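Side-chain contacts in K5 lyase (Enterobacteria phage k1-5, PDB 2X3H), which probably cleaves the K5 capsular polysaccharide, a heparosan-type glycosaminoglycan, by an eliminative lyase mechanism as part of a trimeric phage tail spike: residues L121-R124 and N129-V132; G157-L162 and S176-T181. One frame throughout, in Å; residues are numbered along the deposited sequence.

Overall arrangement
Both contacts lie at the N-terminal end of the right-handed parallel beta-helix, on the same side of the chain's centre, with about 8 Å between their centres. From the N terminus, strand 119-123 is met first; after four intervening residues the chain returns at 129-132, and contact 1 closes that short turn, joining strand 119-123 to the start of 131-134. Contact 2 follows in series, neither nested nor crossing: around thirteen intervening residues, most of them strand, it joins the approach to 160-163 to the corner ending 168-178 and the chain just after it. Strands 131-134 and 160-163 are parallel neighbours, with Leu-131 O 2.9 Å from Ser-161 N, so the contacts occupy adjoining levels of the stack.

Contact 1. Residues L121-R124 and N129-V132; sequences LSHR and NYLV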
loop_
_atom_site.group_PDB
_atom_site.type_symbol
_atom_site.label_atom_id
_atom_site.label_comp_id
_atom_site.label_asym_id
_atom_site.label_seq_id
_atom_site.Cartn_x
_atom_site.Cartn_y
_atom_site.Cartn_z
ATOM N N LEU A 121 -18.712 26.705 19.748
ATOM C CA LEU A 121 -17.924 27.676 20.490
ATOM C C LEU A 121 -17.545 28.789 19.533
ATOM O O LEU A 121 -16.735 28.595 18.624
ATOM C CB LEU A 121 -16.677 27.028 21.095
ATOM C CG LEU A 121 -16.969 26.021 22.210
ATOM C CD1 LEU A 121 -15.684 25.382 22.729
ATOM C CD2 LEU A 121 -17.711 26.706 23.351
ATOM N N SER A 122 -18.158 29.954 19.715
ATOM C CA SER A 122 -17.967 31.059 18.778
ATOM C C SER A 122 -17.062 32.145 19.347
ATOM O O SER A 122 -17.445 32.860 20.283
ATOM C CB SER A 122 -19.321 31.647 18.381
ATOM O OG SER A 122 -19.159 32.754 17.516
ATOM N N HIS A 123 -15.870 32.269 18.775
ATOM C CA HIS A 123 -14.873 33.214 19.260
ATOM C C HIS A 123 -15.406 34.643 19.187
ATOM O O HIS A 123 -15.786 35.131 18.115
ATOM C CB HIS A 123 -13.568 33.077 18.466
ATOM C CG HIS A 123 -12.363 33.646 19.158
ATOM N ND1 HIS A 123 -11.182 33.902 18.493
ATOM C CD2 HIS A 123 -12.151 33.999 20.449
ATOM C CE1 HIS A 123 -10.294 34.390 19.344
ATOM N NE2 HIS A 123 -10.855 34.453 20.540
ATOM N N ARG A 124 -15.422 35.302 20.345
ATOM C CA ARG A 124 -16.001 36.640 20.507
ATOM C C ARG A 124 -15.005 37.753 20.160
ATOM O O ARG A 124 -15.404 38.872 19.822
ATOM C CB ARG A 124 -16.484 36.791 21.956
ATOM C CG ARG A 124 -17.328 38.012 22.248
ATOM C CD ARG A 124 -17.642 38.081 23.731
ATOM N NE ARG A 124 -18.431 39.263 24.075
ATOM C CZ ARG A 124 -19.750 39.335 23.940
ATOM N NH1 ARG A 124 -20.424 38.300 23.460
ATOM N NH2 ARG A 124 -20.401 40.442 24.281
ATOM N N ASN A 129 -5.468 34.095 19.861
ATOM C CA ASN A 129 -5.819 32.692 20.086
ATOM C C ASN A 129 -7.158 32.527 20.791
ATOM O O ASN A 129 -7.579 33.407 21.562
ATOM C CB ASN A 129 -4.725 31.975 20.890
ATOM C CG ASN A 129 -3.375 31.971 20.182
ATOM O OD1 ASN A 129 -3.305 32.051 18.952
ATOM N ND2 ASN A 129 -2.287 31.878 20.964
ATOM N N TYR A 130 -7.826 31.410 20.523
ATOM C CA TYR A 130 -9.116 31.125 21.145
ATOM C C TYR A 130 -8.928 30.223 22.360
ATOM O O TYR A 130 -8.799 30.726 23.479
ATOM C CB TYR A 130 -10.086 30.535 20.116
ATOM C CG TYR A 130 -11.542 30.438 20.544
ATOM C CD1 TYR A 130 -11.990 30.978 21.757
ATOM C CD2 TYR A 130 -12.479 29.836 19.707
ATOM C CE1 TYR A 130 -13.328 30.881 22.131
ATOM C CE2 TYR A 130 -13.809 29.743 20.067
ATOM C CZ TYR A 130 -14.230 30.271 21.275
ATOM O OH TYR A 130 -15.561 30.175 21.615
ATOM N N LEU A 131 -8.882 28.910 22.143
ATOM C CA LEU A 131 -8.806 27.944 23.235
ATOM C C LEU A 131 -7.367 27.466 23.367
ATOM O O LEU A 131 -6.774 26.995 22.400
ATOM C CB LEU A 131 -9.752 26.761 22.974
ATOM C CG LEU A 131 -11.233 27.109 22.776
ATOM C CD1 LEU A 131 -12.065 25.874 22.435
ATOM C CD2 LEU A 131 -11.787 27.817 24.010
ATOM N N VAL A 132 -6.798 27.615 24.557
ATOM C CA VAL A 132 -5.432 27.163 24.802
ATOM C C VAL A 132 -5.385 26.207 25.986
ATOM O O VAL A 132 -5.700 26.577 27.127
ATOM C CB VAL A 132 -4.458 28.346 25.034
ATOM C CG1 VAL A 132 -3.060 27.822 25.308
ATOM C CG2 VAL A 132 -4.455 29.285 23.833
#
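The two backbones approach most closely at His-123 and Tyr-130, whose CA atoms stand 6.4 Å apart, where strand 119-123 ends, seven residues before strand 131-134 begins. Tyr-130 is reversed against His-123: the side chains run past each other in opposite directions and their rings form an offset stack, centroids 4.2 Å apart and planes at 16°. Each CB lies over the partner's ring, making a reciprocal pair of CH-pi contacts; Tyr-130 CB is only 4° off the imidazole normal. CG is anti to the backbone N in both residues (chi1 -169° in Tyr-130), which lays the two rings alongside each other. This is the corner between two faces of a parallel beta-helix coil, and the phenol reaches across it to the preceding strand. There Leu-121 C lies at the ring edge, in its plane, 3.2 Å from Tyr-130 OH. Ser-122 N is equally near this oxygen but poorly angled for a hydrogen bond; the hydroxyl is instead hydrogen-bonded to Ser-103 OG on strand 99-103. The other face of the phenol is covered by Leu-131 CG, 4.0 Å above the plane. Beside the stack, Leu-121 and Leu-131 cross at about a right angle, touching through CD1 and CD1 at 3.7 Å.

Contact 2. Residues G157-L162 and S176-T181; sequences GQQVSL and SNVKGT
A single backbone hydrogen bond joins the segments: Gly-157 N donates to Thr-181 O over 3.0 Å. Its N-H...O angle of 153° shows a moderately bent bond, and the donor sits 19° out of the carbonyl plane. It coincides with the closest CA pair, Gly-157 and Thr-181, 6.4 Å apart. Gly-157 O and Thr-181 O, both acceptors, also come within 3.3 Å of each other. The ammonium group of Lys-150 reaches this carbonyl cluster: NZ is hydrogen-bonded to Gly-157 O and Lys-179 O and weakly to Thr-181 O, so its positive charge would be expected to offset the repulsion between the two carbonyl oxygens.

The remaining contact is van der Waals packing by the side chain of Gln-159. Here a parallel beta-helix coil changes direction: the chain turns a corner at Asn-177, near the end of strand 168-178, so what follows belongs to a different face, whereas segment 157-162 leads into strand 160-163. Gln-159 spans the interior between these parts. Its CG lies beside the backbone N and the chain is extended at chi2 (-175°), which carries the amide to Val-178. Gln-159 OE1 rests 3.4 Å from Val-178 CG2 and 3.8 Å from Val-178 CG1, so the oxygen meets both methyl branches; the two side chains meet at a slant. CG2 is also 4.0 Å from Gln-159 CD, bringing this methyl against the amide carbon as well.

Gln-159 OE1, although it abuts the valine, is hydrogen-bonded to Ser-184 OG, which satisfies a buried acceptor. At the other end of the amide, Gln-159 NE2 approaches Ser-176 O at 3.5 Å without forming a hydrogen bond. Thr-181 directs its own hydroxyl elsewhere, with OG1 hydrogen-bonded to Gln-156 OE1 immediately before Gly-157.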
loop_
_atom_site.group_PDB
_atom_site.type_symbol
_atom_site.label_atom_id
_atom_site.label_comp_id
_atom_site.label_asym_id
_atom_site.label_seq_id
_atom_site.Cartn_x
_atom_site.Cartn_y
_atom_site.Cartn_z
ATOM N N GLY A 157 -4.018 34.001 14.702
ATOM C CA GLY A 157 -4.655 33.306 15.807
ATOM C C GLY A 157 -4.848 31.820 15.541
ATOM O O GLY A 157 -5.227 31.442 14.426
ATOM N N GLN A 158 -4.568 30.996 16.554
ATOM C CA GLN A 158 -4.888 29.557 16.522
ATOM C C GLN A 158 -6.291 29.372 17.089
ATOM O O GLN A 158 -6.663 30.032 18.068
ATOM C CB GLN A 158 -3.948 28.711 17.408
ATOM C CG GLN A 158 -2.457 29.081 17.497
ATOM C CD GLN A 158 -1.763 29.271 16.166
ATOM O OE1 GLN A 158 -2.263 28.886 15.111
ATOM N NE2 GLN A 158 -0.574 29.866 16.218
ATOM N N GLN A 159 -7.060 28.443 16.531
ATOM C CA GLN A 159 -8.378 28.153 17.094
ATOM C C GLN A 159 -8.290 27.299 18.367
ATOM O O GLN A 159 -8.780 27.701 19.424
ATOM C CB GLN A 159 -9.312 27.508 16.061
ATOM C CG GLN A 159 -9.620 28.374 14.847
ATOM C CD GLN A 159 -10.648 27.723 13.937
ATOM O OE1 GLN A 159 -10.333 26.806 13.181
ATOM N NE2 GLN A 159 -11.890 28.204 14.001
ATOM N N VAL A 160 -7.673 26.124 18.269
ATOM C CA VAL A 160 -7.430 25.281 19.441
ATOM C C VAL A 160 -5.956 24.924 19.518
ATOM O O VAL A 160 -5.391 24.386 18.560
ATOM C CB VAL A 160 -8.246 23.969 19.385
ATOM C CG1 VAL A 160 -7.855 23.038 20.523
ATOM C CG2 VAL A 160 -9.733 24.258 19.441
ATOM N N SER A 161 -5.333 25.239 20.654
ATOM C CA SER A 161 -3.921 24.936 20.902
ATOM C C SER A 161 -3.787 23.896 22.006
ATOM O O SER A 161 -4.377 24.034 23.086
ATOM C CB SER A 161 -3.155 26.198 21.332
ATOM O OG SER A 161 -3.222 27.217 20.354
ATOM N N LEU A 162 -3.017 22.849 21.726
ATOM C CA LEU A 162 -2.511 21.961 22.765
ATOM C C LEU A 162 -1.067 22.378 23.002
ATOM O O LEU A 162 -0.153 21.962 22.278
ATOM C CB LEU A 162 -2.603 20.493 22.337
ATOM C CG LEU A 162 -4.005 20.011 21.950
ATOM C CD1 LEU A 162 -3.998 18.547 21.513
ATOM C CD2 LEU A 162 -5.017 20.247 23.090
ATOM N N SER A 176 -14.871 26.069 11.803
ATOM C CA SER A 176 -15.598 26.876 10.823
ATOM C C SER A 176 -15.122 28.327 10.789
ATOM O O SER A 176 -14.548 28.824 11.772
ATOM C CB SER A 176 -17.096 26.836 11.120
ATOM O OG SER A 176 -17.359 27.304 12.427
ATOM N N ASN A 177 -15.363 28.984 9.647
ATOM C CA ASN A 177 -15.027 30.384 9.425
ATOM C C ASN A 177 -13.546 30.664 9.675
ATOM O O ASN A 177 -13.170 31.686 10.239
ATOM C CB ASN A 177 -15.909 31.289 10.290
ATOM C CG ASN A 177 -16.109 32.655 9.677
ATOM O OD1 ASN A 177 -16.167 32.792 8.447
ATOM N ND2 ASN A 177 -16.224 33.680 10.523
ATOM N N VAL A 178 -12.704 29.731 9.258
ATOM C CA VAL A 178 -11.265 29.836 9.518
ATOM C C VAL A 178 -10.645 30.828 8.540
ATOM O O VAL A 178 -10.924 30.768 7.334
ATOM C CB VAL A 178 -10.583 28.462 9.352
ATOM C CG1 VAL A 178 -9.166 28.477 9.917
ATOM C CG2 VAL A 178 -11.412 27.391 10.026
ATOM N N LYS A 179 -9.821 31.740 9.062
ATOM C CA LYS A 179 -9.203 32.815 8.268
ATOM C C LYS A 179 -7.805 33.193 8.761
ATOM O O LYS A 179 -7.364 32.754 9.837
ATOM C CB LYS A 179 -10.075 34.086 8.311
ATOM C CG LYS A 179 -11.449 33.951 7.696
ATOM C CD LYS A 179 -12.250 35.254 7.850
ATOM C CE LYS A 179 -13.696 35.040 7.407
ATOM N NZ LYS A 179 -14.554 36.271 7.519
ATOM N N GLY A 180 -7.130 34.049 7.987
ATOM C CA GLY A 180 -5.880 34.664 8.418
ATOM C C GLY A 180 -4.747 33.682 8.587
ATOM O O GLY A 180 -4.700 32.645 7.914
ATOM N N THR A 181 -3.831 34.011 9.485
ATOM C CA THR A 181 -2.683 33.162 9.734
ATOM C C THR A 181 -2.848 32.409 11.046
ATOM O O THR A 181 -3.493 32.890 11.992
ATOM C CB THR A 181 -1.371 33.962 9.712
ATOM O OG1 THR A 181 -1.419 34.991 10.710
ATOM C CG2 THR A 181 -1.186 34.596 8.340
#